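EH1AB1 (PDB 6I8F) hydrolyses esters as a metagenomic enzyme of the alpha/beta hydrolase fold, probably through a serine nucleophile in a Ser-His-Asp triad. Local coordinates at residues L97-G102 / R118-K123; A150-I155 / A167-G172; Q199-P204 / R277-R282; S208-A213 / P250-D255; P296-G301 / R307-G312. All coordinates share one frame; numbering follows the deposited sequence.

Contact 1. Residues L97-G102 / R118-K123; sequences LIYYHG and RRLANK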
# COMPACT_ATOMS: atom_id res chain seq x y z
N LEU A 97 13.57 -10.12 -4.72
CA LEU A 97 13.29 -8.97 -5.56
C LEU A 97 14.48 -8.71 -6.47
O LEU A 97 15.57 -8.39 -5.99
CB LEU A 97 13.02 -7.75 -4.67
CG LEU A 97 12.95 -6.40 -5.38
CD1 LEU A 97 11.84 -6.38 -6.42
CD2 LEU A 97 12.75 -5.27 -4.38
N ILE A 98 14.26 -8.84 -7.79
CA ILE A 98 15.20 -8.39 -8.79
C ILE A 98 14.99 -6.89 -9.00
O ILE A 98 13.93 -6.47 -9.45
CB ILE A 98 15.06 -9.19 -10.09
CG1 ILE A 98 15.33 -10.68 -9.84
CG2 ILE A 98 15.98 -8.62 -11.17
CD1 ILE A 98 14.66 -11.60 -10.81
N TYR A 99 16.03 -6.12 -8.67
CA TYR A 99 15.97 -4.66 -8.60
C TYR A 99 16.83 -4.03 -9.70
O TYR A 99 18.00 -4.37 -9.88
CB TYR A 99 16.43 -4.14 -7.23
CG TYR A 99 16.07 -2.69 -7.01
CD1 TYR A 99 16.92 -1.67 -7.41
CD2 TYR A 99 14.86 -2.35 -6.43
CE1 TYR A 99 16.56 -0.34 -7.24
CE2 TYR A 99 14.49 -1.02 -6.26
CZ TYR A 99 15.34 -0.01 -6.67
OH TYR A 99 14.97 1.29 -6.49
N TYR A 100 16.22 -3.07 -10.40
CA TYR A 100 16.82 -2.28 -11.45
C TYR A 100 16.92 -0.82 -11.01
O TYR A 100 15.89 -0.14 -10.87
CB TYR A 100 15.96 -2.38 -12.72
CG TYR A 100 15.62 -3.79 -13.14
CD1 TYR A 100 16.60 -4.64 -13.63
CD2 TYR A 100 14.32 -4.26 -13.08
CE1 TYR A 100 16.30 -5.92 -14.05
CE2 TYR A 100 14.00 -5.54 -13.51
CZ TYR A 100 14.99 -6.37 -14.01
OH TYR A 100 14.69 -7.64 -14.43
N HIS A 101 18.16 -0.35 -10.79
CA HIS A 101 18.44 1.03 -10.39
C HIS A 101 17.89 2.01 -11.43
O HIS A 101 17.73 1.69 -12.61
CB HIS A 101 19.94 1.24 -10.17
CG HIS A 101 20.76 1.24 -11.41
ND1 HIS A 101 20.82 2.33 -12.26
CD2 HIS A 101 21.57 0.30 -11.96
CE1 HIS A 101 21.60 2.05 -13.29
NE2 HIS A 101 22.07 0.81 -13.13
N GLY A 102 17.60 3.22 -10.98
CA GLY A 102 17.25 4.33 -11.86
C GLY A 102 18.48 5.07 -12.34
O GLY A 102 19.61 4.72 -11.97
N ARG A 118 19.86 -2.66 0.51
CA ARG A 118 20.12 -3.25 1.83
C ARG A 118 18.87 -3.08 2.70
O ARG A 118 18.42 -4.03 3.35
CB ARG A 118 21.34 -2.60 2.49
CG ARG A 118 22.67 -3.08 1.93
CD ARG A 118 23.79 -2.14 2.36
NE ARG A 118 25.12 -2.63 1.98
CZ ARG A 118 25.89 -3.43 2.72
NH1 ARG A 118 25.52 -3.78 3.95
NH2 ARG A 118 27.03 -3.87 2.23
N ARG A 119 18.33 -1.85 2.71
CA ARG A 119 17.19 -1.53 3.56
C ARG A 119 15.98 -2.32 3.08
O ARG A 119 15.24 -2.86 3.89
CB ARG A 119 16.91 -0.02 3.59
CG ARG A 119 15.90 0.39 4.66
CD ARG A 119 15.75 1.89 4.81
NE ARG A 119 14.77 2.22 5.83
CZ ARG A 119 15.05 2.56 7.09
NH1 ARG A 119 16.31 2.72 7.45
NH2 ARG A 119 14.07 2.77 7.96
N LEU A 120 15.79 -2.43 1.75
CA LEU A 120 14.63 -3.17 1.22
C LEU A 120 14.71 -4.63 1.66
O LEU A 120 13.70 -5.23 2.01
CB LEU A 120 14.58 -3.05 -0.30
CG LEU A 120 14.17 -1.68 -0.86
CD1 LEU A 120 14.22 -1.69 -2.38
CD2 LEU A 120 12.77 -1.29 -0.39
N ALA A 121 15.91 -5.23 1.60
CA ALA A 121 16.10 -6.64 1.98
C ALA A 121 15.71 -6.83 3.45
O ALA A 121 14.87 -7.68 3.77
CB ALA A 121 17.51 -7.08 1.71
N ASN A 122 16.30 -6.03 4.34
CA ASN A 122 16.10 -6.16 5.79
C ASN A 122 14.62 -5.99 6.15
O ASN A 122 14.09 -6.76 6.94
CB ASN A 122 16.98 -5.19 6.56
CG ASN A 122 18.44 -5.61 6.59
OD1 ASN A 122 18.76 -6.75 6.28
ND2 ASN A 122 19.32 -4.70 6.97
N LYS A 123 13.95 -5.00 5.55
CA LYS A 123 12.60 -4.62 5.91
C LYS A 123 11.59 -5.61 5.32
O LYS A 123 10.58 -5.90 5.95
CB LYS A 123 12.30 -3.20 5.42
CG LYS A 123 13.09 -2.11 6.12
CD LYS A 123 12.60 -1.81 7.51
CE LYS A 123 13.51 -0.84 8.23
NZ LYS A 123 12.96 -0.49 9.56

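Contact 2. Residues A150-I155 / A167-G172; sequences AAFRHI and ARLAVG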
# COMPACT_ATOMS: atom_id res chain seq x y z
N ALA A 150 16.79 -10.15 -19.74
CA ALA A 150 17.68 -11.34 -19.67
C ALA A 150 18.00 -11.68 -18.21
O ALA A 150 18.07 -12.85 -17.85
CB ALA A 150 18.94 -11.14 -20.49
N ALA A 151 18.19 -10.65 -17.37
CA ALA A 151 18.50 -10.86 -15.94
C ALA A 151 17.36 -11.63 -15.25
O ALA A 151 17.60 -12.60 -14.51
CB ALA A 151 18.75 -9.54 -15.27
N PHE A 152 16.11 -11.21 -15.50
CA PHE A 152 14.96 -11.85 -14.88
C PHE A 152 14.81 -13.30 -15.37
O PHE A 152 14.62 -14.22 -14.57
CB PHE A 152 13.65 -11.09 -15.14
CG PHE A 152 12.46 -11.89 -14.68
CD1 PHE A 152 12.21 -12.06 -13.33
CD2 PHE A 152 11.68 -12.58 -15.59
CE1 PHE A 152 11.17 -12.87 -12.90
CE2 PHE A 152 10.64 -13.39 -15.16
CZ PHE A 152 10.38 -13.52 -13.82
N ARG A 153 14.89 -13.50 -16.69
CA ARG A 153 14.76 -14.86 -17.27
C ARG A 153 15.86 -15.76 -16.68
O ARG A 153 15.60 -16.89 -16.30
CB ARG A 153 14.83 -14.82 -18.80
CG ARG A 153 13.62 -14.21 -19.50
CD ARG A 153 13.71 -14.34 -21.01
NE ARG A 153 12.49 -13.91 -21.70
CZ ARG A 153 12.44 -13.34 -22.91
NH1 ARG A 153 13.56 -12.99 -23.54
NH2 ARG A 153 11.27 -13.10 -23.48
N HIS A 154 17.09 -15.25 -16.59
CA HIS A 154 18.23 -16.04 -16.12
C HIS A 154 18.06 -16.45 -14.65
O HIS A 154 18.31 -17.60 -14.27
CB HIS A 154 19.54 -15.28 -16.34
CG HIS A 154 20.74 -16.03 -15.88
ND1 HIS A 154 21.33 -17.02 -16.65
CD2 HIS A 154 21.43 -15.98 -14.72
CE1 HIS A 154 22.35 -17.53 -15.99
NE2 HIS A 154 22.44 -16.91 -14.80
N ILE A 155 17.68 -15.49 -13.80
CA ILE A 155 17.46 -15.77 -12.36
C ILE A 155 16.24 -16.69 -12.19
O ILE A 155 16.29 -17.64 -11.40
CB ILE A 155 17.37 -14.47 -11.56
CG1 ILE A 155 18.73 -13.77 -11.57
CG2 ILE A 155 16.87 -14.75 -10.15
CD1 ILE A 155 18.69 -12.28 -11.32
N ALA A 167 8.70 -19.48 -6.92
CA ALA A 167 7.30 -19.09 -6.79
C ALA A 167 7.17 -17.64 -6.30
O ALA A 167 6.08 -17.07 -6.38
CB ALA A 167 6.58 -20.04 -5.89
N ARG A 168 8.25 -17.05 -5.79
CA ARG A 168 8.19 -15.71 -5.18
C ARG A 168 9.36 -14.85 -5.68
O ARG A 168 10.23 -14.45 -4.93
CB ARG A 168 8.15 -15.82 -3.65
CG ARG A 168 6.84 -16.41 -3.12
CD ARG A 168 6.79 -16.55 -1.61
NE ARG A 168 7.86 -17.41 -1.15
CZ ARG A 168 8.27 -17.53 0.11
NH1 ARG A 168 7.65 -16.88 1.08
NH2 ARG A 168 9.33 -18.30 0.38
N LEU A 169 9.30 -14.54 -6.98
CA LEU A 169 10.28 -13.75 -7.69
C LEU A 169 9.63 -12.43 -8.11
O LEU A 169 8.77 -12.44 -8.98
CB LEU A 169 10.72 -14.54 -8.92
CG LEU A 169 12.21 -14.79 -9.08
CD1 LEU A 169 12.79 -15.41 -7.81
CD2 LEU A 169 12.45 -15.69 -10.28
N ALA A 170 10.04 -11.32 -7.50
CA ALA A 170 9.53 -10.00 -7.87
C ALA A 170 10.54 -9.31 -8.79
O ALA A 170 11.73 -9.63 -8.78
CB ALA A 170 9.30 -9.19 -6.62
N VAL A 171 10.07 -8.30 -9.51
CA VAL A 171 10.93 -7.31 -10.15
C VAL A 171 10.53 -5.93 -9.62
O VAL A 171 9.39 -5.72 -9.18
CB VAL A 171 10.82 -7.34 -11.69
CG1 VAL A 171 11.36 -8.64 -12.24
CG2 VAL A 171 9.40 -7.08 -12.18
N GLY A 172 11.48 -5.01 -9.65
CA GLY A 172 11.21 -3.68 -9.21
C GLY A 172 12.34 -2.74 -9.56
O GLY A 172 13.39 -3.15 -9.98

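Contact 3. Residues Q199-P204 / R277-R282; sequences QMLIYP and RAYADR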
# COMPACT_ATOMS: atom_id res chain seq x y z
N GLN A 199 5.49 -6.87 -8.91
CA GLN A 199 6.24 -5.77 -9.52
C GLN A 199 6.19 -4.55 -8.58
O GLN A 199 5.13 -4.11 -8.16
CB GLN A 199 5.74 -5.45 -10.94
CG GLN A 199 4.27 -5.05 -11.04
CD GLN A 199 3.80 -4.85 -12.46
OE1 GLN A 199 4.44 -4.15 -13.25
NE2 GLN A 199 2.67 -5.45 -12.81
N MET A 200 7.37 -4.03 -8.25
CA MET A 200 7.50 -2.88 -7.37
C MET A 200 7.95 -1.70 -8.23
O MET A 200 9.12 -1.59 -8.60
CB MET A 200 8.51 -3.15 -6.24
CG MET A 200 8.76 -1.94 -5.35
SD MET A 200 10.22 -2.14 -4.28
CE MET A 200 9.72 -3.53 -3.27
N LEU A 201 7.00 -0.83 -8.58
CA LEU A 201 7.26 0.29 -9.48
C LEU A 201 7.34 1.59 -8.67
O LEU A 201 6.33 2.13 -8.22
CB LEU A 201 6.16 0.34 -10.54
CG LEU A 201 5.77 -0.98 -11.20
CD1 LEU A 201 4.68 -0.74 -12.23
CD2 LEU A 201 6.96 -1.68 -11.84
N ILE A 202 8.57 2.08 -8.49
CA ILE A 202 8.84 3.31 -7.74
C ILE A 202 8.97 4.47 -8.74
O ILE A 202 9.90 4.50 -9.54
CB ILE A 202 10.11 3.16 -6.88
CG1 ILE A 202 10.08 1.92 -5.98
CG2 ILE A 202 10.36 4.45 -6.10
CD1 ILE A 202 8.85 1.79 -5.09
N TYR A 203 8.03 5.41 -8.66
CA TYR A 203 7.86 6.54 -9.59
C TYR A 203 8.38 6.16 -10.98
O TYR A 203 9.32 6.77 -11.47
CB TYR A 203 8.43 7.85 -9.05
CG TYR A 203 9.71 7.81 -8.27
CD1 TYR A 203 10.92 7.50 -8.86
CD2 TYR A 203 9.72 8.13 -6.92
CE1 TYR A 203 12.10 7.50 -8.13
CE2 TYR A 203 10.89 8.15 -6.18
CZ TYR A 203 12.08 7.84 -6.79
OH TYR A 203 13.22 7.86 -6.04
N PRO A 204 7.76 5.16 -11.65
CA PRO A 204 8.20 4.76 -12.98
C PRO A 204 7.85 5.80 -14.05
O PRO A 204 6.87 6.53 -13.88
CB PRO A 204 7.39 3.47 -13.23
CG PRO A 204 6.12 3.67 -12.42
CD PRO A 204 6.57 4.43 -11.19
N ARG A 277 0.47 7.05 -11.70
CA ARG A 277 -0.86 6.81 -11.18
C ARG A 277 -1.73 6.15 -12.26
O ARG A 277 -2.44 5.17 -12.00
CB ARG A 277 -1.50 8.10 -10.67
CG ARG A 277 -2.79 7.85 -9.91
CD ARG A 277 -3.37 9.13 -9.35
NE ARG A 277 -4.59 8.83 -8.62
CZ ARG A 277 -5.47 9.73 -8.22
NH1 ARG A 277 -5.24 11.02 -8.44
NH2 ARG A 277 -6.59 9.33 -7.65
N ALA A 278 -1.64 6.68 -13.49
CA ALA A 278 -2.36 6.12 -14.64
C ALA A 278 -2.07 4.62 -14.77
O ALA A 278 -2.97 3.84 -15.05
CB ALA A 278 -1.98 6.86 -15.90
N TYR A 279 -0.80 4.23 -14.60
CA TYR A 279 -0.39 2.81 -14.71
C TYR A 279 -1.09 1.96 -13.64
O TYR A 279 -1.63 0.86 -13.93
CB TYR A 279 1.14 2.69 -14.65
CG TYR A 279 1.64 1.42 -15.29
CD1 TYR A 279 1.80 1.33 -16.67
CD2 TYR A 279 1.92 0.30 -14.53
CE1 TYR A 279 2.24 0.16 -17.27
CE2 TYR A 279 2.35 -0.88 -15.11
CZ TYR A 279 2.53 -0.95 -16.49
OH TYR A 279 2.95 -2.11 -17.07
N ALA A 280 -1.13 2.46 -12.40
CA ALA A 280 -1.83 1.79 -11.30
C ALA A 280 -3.33 1.68 -11.62
O ALA A 280 -3.94 0.65 -11.38
CB ALA A 280 -1.59 2.53 -10.01
N ASP A 281 -3.90 2.76 -12.16
CA ASP A 281 -5.31 2.79 -12.56
C ASP A 281 -5.61 1.67 -13.58
O ASP A 281 -6.62 0.98 -13.43
CB ASP A 281 -5.71 4.15 -13.13
CG ASP A 281 -5.81 5.24 -12.09
OD1 ASP A 281 -5.85 4.91 -10.87
OD2 ASP A 281 -5.81 6.42 -12.49
N ARG A 282 -4.75 1.49 -14.58
CA ARG A 282 -4.94 0.46 -15.61
C ARG A 282 -4.83 -0.93 -14.98
O ARG A 282 -5.62 -1.84 -15.32
CB ARG A 282 -3.95 0.59 -16.77
CG ARG A 282 -4.03 1.90 -17.55
CD ARG A 282 -4.86 1.92 -18.83
NE ARG A 282 -5.02 0.64 -19.51
CZ ARG A 282 -4.58 0.34 -20.74
NH1 ARG A 282 -3.72 1.12 -21.37
NH2 ARG A 282 -5.00 -0.77 -21.33
O HOH W 1 3.91 -4.26 -15.86

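Contact 4. Residues S208-A213 / P250-D255; sequences SSRESA and PLLATD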
# COMPACT_ATOMS: atom_id res chain seq x y z
N SER A 208 6.25 7.57 -22.98
CA SER A 208 7.16 8.45 -23.70
C SER A 208 6.46 9.17 -24.86
O SER A 208 7.10 9.95 -25.58
CB SER A 208 8.33 7.67 -24.21
OG SER A 208 9.04 7.06 -23.15
N SER A 209 5.17 8.91 -25.06
CA SER A 209 4.47 9.29 -26.29
C SER A 209 3.69 10.60 -26.10
O SER A 209 3.47 11.32 -27.06
CB SER A 209 3.56 8.19 -26.74
OG SER A 209 2.40 8.15 -25.93
N ARG A 210 3.28 10.89 -24.86
CA ARG A 210 2.44 12.06 -24.55
C ARG A 210 3.02 12.79 -23.34
O ARG A 210 3.75 12.20 -22.54
CB ARG A 210 1.00 11.63 -24.26
CG ARG A 210 0.33 10.84 -25.37
CD ARG A 210 -1.02 10.28 -24.94
NE ARG A 210 -0.89 9.20 -23.96
CZ ARG A 210 -1.90 8.70 -23.26
NH1 ARG A 210 -1.70 7.68 -22.44
NH2 ARG A 210 -3.11 9.22 -23.37
N GLU A 211 2.68 14.08 -23.22
CA GLU A 211 2.99 14.88 -22.04
C GLU A 211 1.73 15.00 -21.17
O GLU A 211 0.78 15.67 -21.55
CB GLU A 211 3.51 16.27 -22.41
CG GLU A 211 4.96 16.26 -22.89
CD GLU A 211 5.73 17.54 -22.61
OE1 GLU A 211 6.78 17.74 -23.26
OE2 GLU A 211 5.31 18.31 -21.72
N SER A 212 1.76 14.33 -20.02
CA SER A 212 0.74 14.48 -18.99
C SER A 212 0.72 15.91 -18.45
O SER A 212 1.69 16.66 -18.60
CB SER A 212 1.01 13.51 -17.87
OG SER A 212 2.16 13.93 -17.15
N ALA A 213 -0.36 16.27 -17.75
CA ALA A 213 -0.45 17.55 -17.06
C ALA A 213 0.78 17.75 -16.15
O ALA A 213 1.38 18.83 -16.16
CB ALA A 213 -1.74 17.65 -16.28
N PRO A 250 5.02 1.59 -21.69
CA PRO A 250 4.22 0.44 -21.25
C PRO A 250 2.78 0.79 -20.86
O PRO A 250 1.91 -0.09 -20.89
CB PRO A 250 5.03 -0.13 -20.07
CG PRO A 250 5.89 1.02 -19.58
CD PRO A 250 6.19 1.83 -20.83
N LEU A 251 2.52 2.06 -20.51
CA LEU A 251 1.17 2.53 -20.23
C LEU A 251 0.22 2.27 -21.41
O LEU A 251 -1.00 2.14 -21.20
CB LEU A 251 1.19 4.02 -19.90
CG LEU A 251 -0.15 4.64 -19.50
CD1 LEU A 251 -0.74 3.95 -18.28
CD2 LEU A 251 -0.01 6.13 -19.24
N LEU A 252 0.75 2.17 -22.64
CA LEU A 252 -0.10 2.10 -23.83
C LEU A 252 -0.47 0.66 -24.17
O LEU A 252 -1.12 0.44 -25.17
CB LEU A 252 0.64 2.75 -25.02
CG LEU A 252 1.11 4.19 -24.80
CD1 LEU A 252 1.83 4.71 -26.03
CD2 LEU A 252 -0.05 5.10 -24.45
N ALA A 253 -0.08 -0.33 -23.37
CA ALA A 253 -0.52 -1.71 -23.63
C ALA A 253 -2.05 -1.74 -23.77
O ALA A 253 -2.79 -1.02 -23.08
CB ALA A 253 -0.05 -2.64 -22.55
N THR A 254 -2.50 -2.62 -24.66
CA THR A 254 -3.91 -2.86 -25.02
C THR A 254 -4.65 -3.54 -23.87
O THR A 254 -5.85 -3.34 -23.66
CB THR A 254 -3.97 -3.74 -26.27
OG1 THR A 254 -3.69 -2.90 -27.38
CG2 THR A 254 -5.30 -4.42 -26.49
N ASP A 255 -3.91 -4.38 -23.14
CA ASP A 255 -4.48 -5.30 -22.19
C ASP A 255 -3.50 -5.44 -21.01
O ASP A 255 -2.35 -5.81 -21.19
CB ASP A 255 -4.79 -6.61 -22.90
CG ASP A 255 -4.99 -7.78 -21.96
OD1 ASP A 255 -5.86 -7.66 -21.07
OD2 ASP A 255 -4.26 -8.77 -22.11

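Contact 5. Residues P296-G301 / R307-G312; sequences PGTIHG and RFLSQG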
# COMPACT_ATOMS: atom_id res chain seq x y z
N PRO A 296 3.01 12.95 -0.97
CA PRO A 296 2.92 14.37 -1.28
C PRO A 296 4.15 15.13 -0.75
O PRO A 296 4.79 14.69 0.22
CB PRO A 296 1.63 14.85 -0.60
CG PRO A 296 1.40 13.82 0.51
CD PRO A 296 1.99 12.52 0.01
N GLY A 297 4.48 16.24 -1.39
CA GLY A 297 5.46 17.19 -0.86
C GLY A 297 6.91 16.70 -0.99
O GLY A 297 7.78 17.29 -0.37
N THR A 298 7.16 15.65 -1.78
CA THR A 298 8.53 15.21 -2.06
C THR A 298 8.71 15.12 -3.57
O THR A 298 7.75 15.29 -4.33
CB THR A 298 8.90 13.91 -1.33
OG1 THR A 298 10.31 13.73 -1.43
CG2 THR A 298 8.16 12.70 -1.89
N ILE A 299 9.95 14.82 -3.99
CA ILE A 299 10.37 14.96 -5.36
C ILE A 299 10.81 13.61 -5.92
O ILE A 299 11.18 12.71 -5.18
CB ILE A 299 11.53 15.98 -5.48
CG1 ILE A 299 12.71 15.59 -4.58
CG2 ILE A 299 11.03 17.39 -5.20
CD1 ILE A 299 13.94 16.46 -4.77
N HIS A 300 10.85 13.54 -7.25
CA HIS A 300 11.45 12.45 -7.96
C HIS A 300 12.87 12.22 -7.43
O HIS A 300 13.64 13.16 -7.28
CB HIS A 300 11.43 12.74 -9.46
CG HIS A 300 11.66 11.53 -10.29
ND1 HIS A 300 10.65 10.62 -10.57
CD2 HIS A 300 12.79 11.05 -10.86
CE1 HIS A 300 11.15 9.64 -11.30
NE2 HIS A 300 12.47 9.88 -11.50
N GLY A 301 13.20 10.95 -7.16
CA GLY A 301 14.52 10.55 -6.65
C GLY A 301 14.53 10.27 -5.16
O GLY A 301 15.50 9.71 -4.66
N ARG A 307 19.74 10.19 2.48
CA ARG A 307 20.59 11.00 3.36
C ARG A 307 19.87 12.30 3.72
O ARG A 307 19.94 12.76 4.86
CB ARG A 307 21.92 11.35 2.69
CG ARG A 307 22.77 12.31 3.49
CD ARG A 307 24.10 12.52 2.81
NE ARG A 307 24.83 13.59 3.46
CZ ARG A 307 26.03 14.02 3.09
NH1 ARG A 307 26.64 13.46 2.06
NH2 ARG A 307 26.59 15.01 3.78
N PHE A 308 19.16 12.86 2.74
CA PHE A 308 18.55 14.17 2.82
C PHE A 308 17.05 14.10 3.10
O PHE A 308 16.52 15.01 3.72
CB PHE A 308 18.77 14.94 1.52
CG PHE A 308 20.23 15.15 1.21
CD1 PHE A 308 20.97 16.07 1.94
CD2 PHE A 308 20.87 14.40 0.25
CE1 PHE A 308 22.31 16.27 1.67
CE2 PHE A 308 22.22 14.58 -0.00
CZ PHE A 308 22.94 15.52 0.70
N LEU A 309 16.37 13.06 2.59
CA LEU A 309 14.90 12.97 2.64
C LEU A 309 14.48 11.72 3.43
O LEU A 309 14.53 10.59 2.93
CB LEU A 309 14.32 12.97 1.22
CG LEU A 309 14.72 14.16 0.33
CD1 LEU A 309 14.11 14.04 -1.06
CD2 LEU A 309 14.32 15.48 0.97
N SER A 310 14.04 11.95 4.67
CA SER A 310 13.47 10.94 5.54
C SER A 310 12.28 10.23 4.89
O SER A 310 12.02 9.07 5.20
CB SER A 310 13.03 11.55 6.83
OG SER A 310 14.17 11.85 7.60
N GLN A 311 11.51 10.97 4.07
CA GLN A 311 10.34 10.41 3.41
C GLN A 311 10.79 9.19 2.59
O GLN A 311 10.07 8.21 2.44
CB GLN A 311 9.64 11.46 2.54
CG GLN A 311 8.79 12.45 3.32
CD GLN A 311 7.59 11.78 3.96
OE1 GLN A 311 6.71 11.26 3.29
NE2 GLN A 311 7.58 11.77 5.28
N GLY A 312 12.03 9.28 2.07
CA GLY A 312 12.63 8.21 1.30
C GLY A 312 12.75 6.92 2.10
O GLY A 312 12.51 5.84 1.57
O HOH W 2 4.76 12.52 1.89

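Contact 1. Residues L97-G102 / R118-K123
The beta-alpha-beta unit formed by strand 94-100, helix 114-124 and strand 127-132 is closed here by Leu120, which reaches from the helix to Tyr99 and Leu97 on the strand. One methyl does the touching. Leu120 CD1 stands 3.9 Å from Tyr99 CE2 and 4.2 Å from Tyr99 CD2, so it meets one side of the ring, obliquely, and the two side chains cross at about a right angle. The same methyl is 4.4 Å from Leu97 CD2, a looser approach, so that it touches two residues that lie two positions apart on the strand. Both strand residues send their CB toward the helix, whereas Ile98 between them packs on Phe152 and Ile155 of helix 143-157, on the other side of the sheet. A chi1 of -166° swings the Tyr99 ring away from its own backbone nitrogen and helps bring the CD2-CE2 side near the leucine, while the hydroxyl runs on to Asp174, its hydrogen-bond partner. The ring is therefore held at its polar end as well as by packing. All three touching residues are buried, and the surface buried between the segments is small, 84 Å² summed over both. Tyr99 additionally touches the residues of the probable GxSxG nucleophile elbow. The helix packs on the central sheet as is characteristic of the alpha/beta hydrolase fold.

Contact 2. Residues A150-I155 / A167-G172
Apolar packing carries this contact: the ring of Phe152, on helix 143-157, meets Val171 and Leu169, two residues apart on strand 169-174. Phe152 CD1 lies 3.7 Å from Val171 CG1, and the side chains cross at about a right angle. Further along the same side of the ring, Phe152 CE1 is 4.1 Å from Leu169 CD2. Both methyls approach obliquely. In the phenylalanine, chi1 of 171° carries the ring toward the strand, and chi2 of 72° presents its CD1-CE1 side.

A second kind of contact joins side chain to backbone, since Leu169 CD2 also comes within 4.4 Å of Ile155 C, one helical turn after Phe152. That single methyl thus lies against both the ring and the helix backbone. The axes of segments 150-155 and 169-172 approach to 10.4 Å and run nearly antiparallel, at 168°, and all four touching residues are buried.

Phe152 has further neighbours: it touches Tyr100 on neighbouring strand 94-100, and Val184 and Cys188 on helix 176-190. Val171 packs on that helix too, through Ala181 and Cys185, while Ile155 packs on Ile129 and Ile131 of strand 127-132.

Contact 3. Residues Q199-P204 / R277-R282
With chi1 at -157°, Tyr279 holds its CG anti to the backbone nitrogen and carries its ring from helix 273-285 toward strand 198-202; Leu201 answers with CG anti to the carbonyl carbon (chi1 -46°), which brings CD1 to the ring. That methyl is 3.7 Å from both Tyr279 CD2 and Tyr279 CE2, centred on one ring bond. Its approach is oblique, with the two side chains crossing at about a right angle.

Polar atoms meet beside this packing. Gln199 OE1 lies at the edge of the tyrosine ring, near its plane, 4.3 Å from Tyr279 CE2. A water completes the connection: it donates to Gln199 OE1 at 2.7 Å and accepts from Tyr279 OH at 2.6 Å. The hydroxyl also pairs with Gln186 NE2, and the other end of the glutamine amide bonds Pro260 O through NE2. Both buried polar groups therefore have two partners, which probably limits rotation of the amide and holds the phenol hydroxyl in place.

Phe256 adds an edge-to-face ring contact to Tyr279, and Ala181 of helix 176-190 packs on Leu201. The arrangement is the helix-against-central-sheet packing of an alpha/beta hydrolase, on the face shared with the helix after the probable nucleophile elbow.

Contact 4. Residues S208-A213 / P250-D255
This is a loop-to-loop contact near the periphery, its centre about 18 Å from the centre of the chain, where Ser209 and Arg210 of the loop leading to helix 213-219 lie against Leu251 and Leu252 of a short 3-10 turn. The contact is of van der Waals type, polar atoms resting on methyl groups. Ser209 OG is 3.5 Å from Leu252 CD1, and Ser209 CB is 4.0 Å from the same methyl. Arg210 reaches the other branch: its NH1 stands 3.7 Å from Leu252 CD2 and 3.9 Å from Leu251 CD2, each methyl approaching the guanidinium obliquely. The arginine chain bends at chi3 (-70°); it and Leu252 run alongside each other, pointing opposite ways, while it crosses Leu251 at about a right angle.

In the alpha/beta hydrolase chain, segment 208-213 follows strand 198-202 and segment 250-255 precedes strand 262-267, so the contact joins two excursions from the central sheet. Asp207, just before the first segment, bonds Ser209 OG and forms a salt bridge with Arg210 NE, holding the two polar groups on the same carboxylate over the leucines. Replacing Leu252 by alanine removes both methyls, and this would probably strip Ser209 OG of its apolar neighbour and leave Arg210 NH1 with Leu251 alone of the two leucines. Leu251 is buried and also packs on Arg282 of helix 273-285, whereas Leu252, partly exposed, touches Thr244.

Contact 5. Residues P296-G301 / R307-G312
Leu309 reaches Thr298 and Ile299 from just before helix 310-327. Its CB points toward segment 296-301, and CG lies anti to the carbonyl carbon (chi1 -56°) and carries CD1 to the two residues. At the tip, CD1 does the touching: it is 3.8 Å from Thr298 OG1 and 4.1 Å from Ile299 CG1, meeting the isoleucine side chain at about a right angle. Beyond these segments the leucine packs on Phe302, and on Glu19 and Leu23 of helix 18-32.

Thr298 and Ile299, in a weakly bonded strand, directly precede His300, the histidine of a probable Ser-His-Asp triad of the alpha/beta hydrolase fold; its NE2 is hydrogen-bonded to Ser175 OG and its ND1 to Asp270 OD2. A water bridges the opposite end of the contact, donating to Pro296 O at 2.7 Å and to Gln311 OE1 at 2.7 Å. Gln311 OE1 accepts a further hydrogen bond from Lys289 NZ of the second subunit, and Pro296 packs on Gly287 of that subunit.

How the contacts relate
Contacts 1, 2 and 3 share the central sheet, in which strands 94-100, 169-174 and 198-202 are successive neighbours. Ile98 N lies 2.8 Å from Ala170 O, joining contacts 1 and 2, and Met200 N lies 2.8 Å from Val171 O, joining contacts 2 and 3. Contact 4 is nested in the chain loop closed by contact 3; their centres are 12 Å apart, and Arg282 NH2 sits 2.8 Å from Ala253 O. Contact 5 holds His300 of the probable triad and meets contact 3 where Tyr203 CD1 comes within 3.3 Å of His300 CE1. Contacts 2 and 5 lie on opposite sides of the chain's centre, about 28 Å apart between centres.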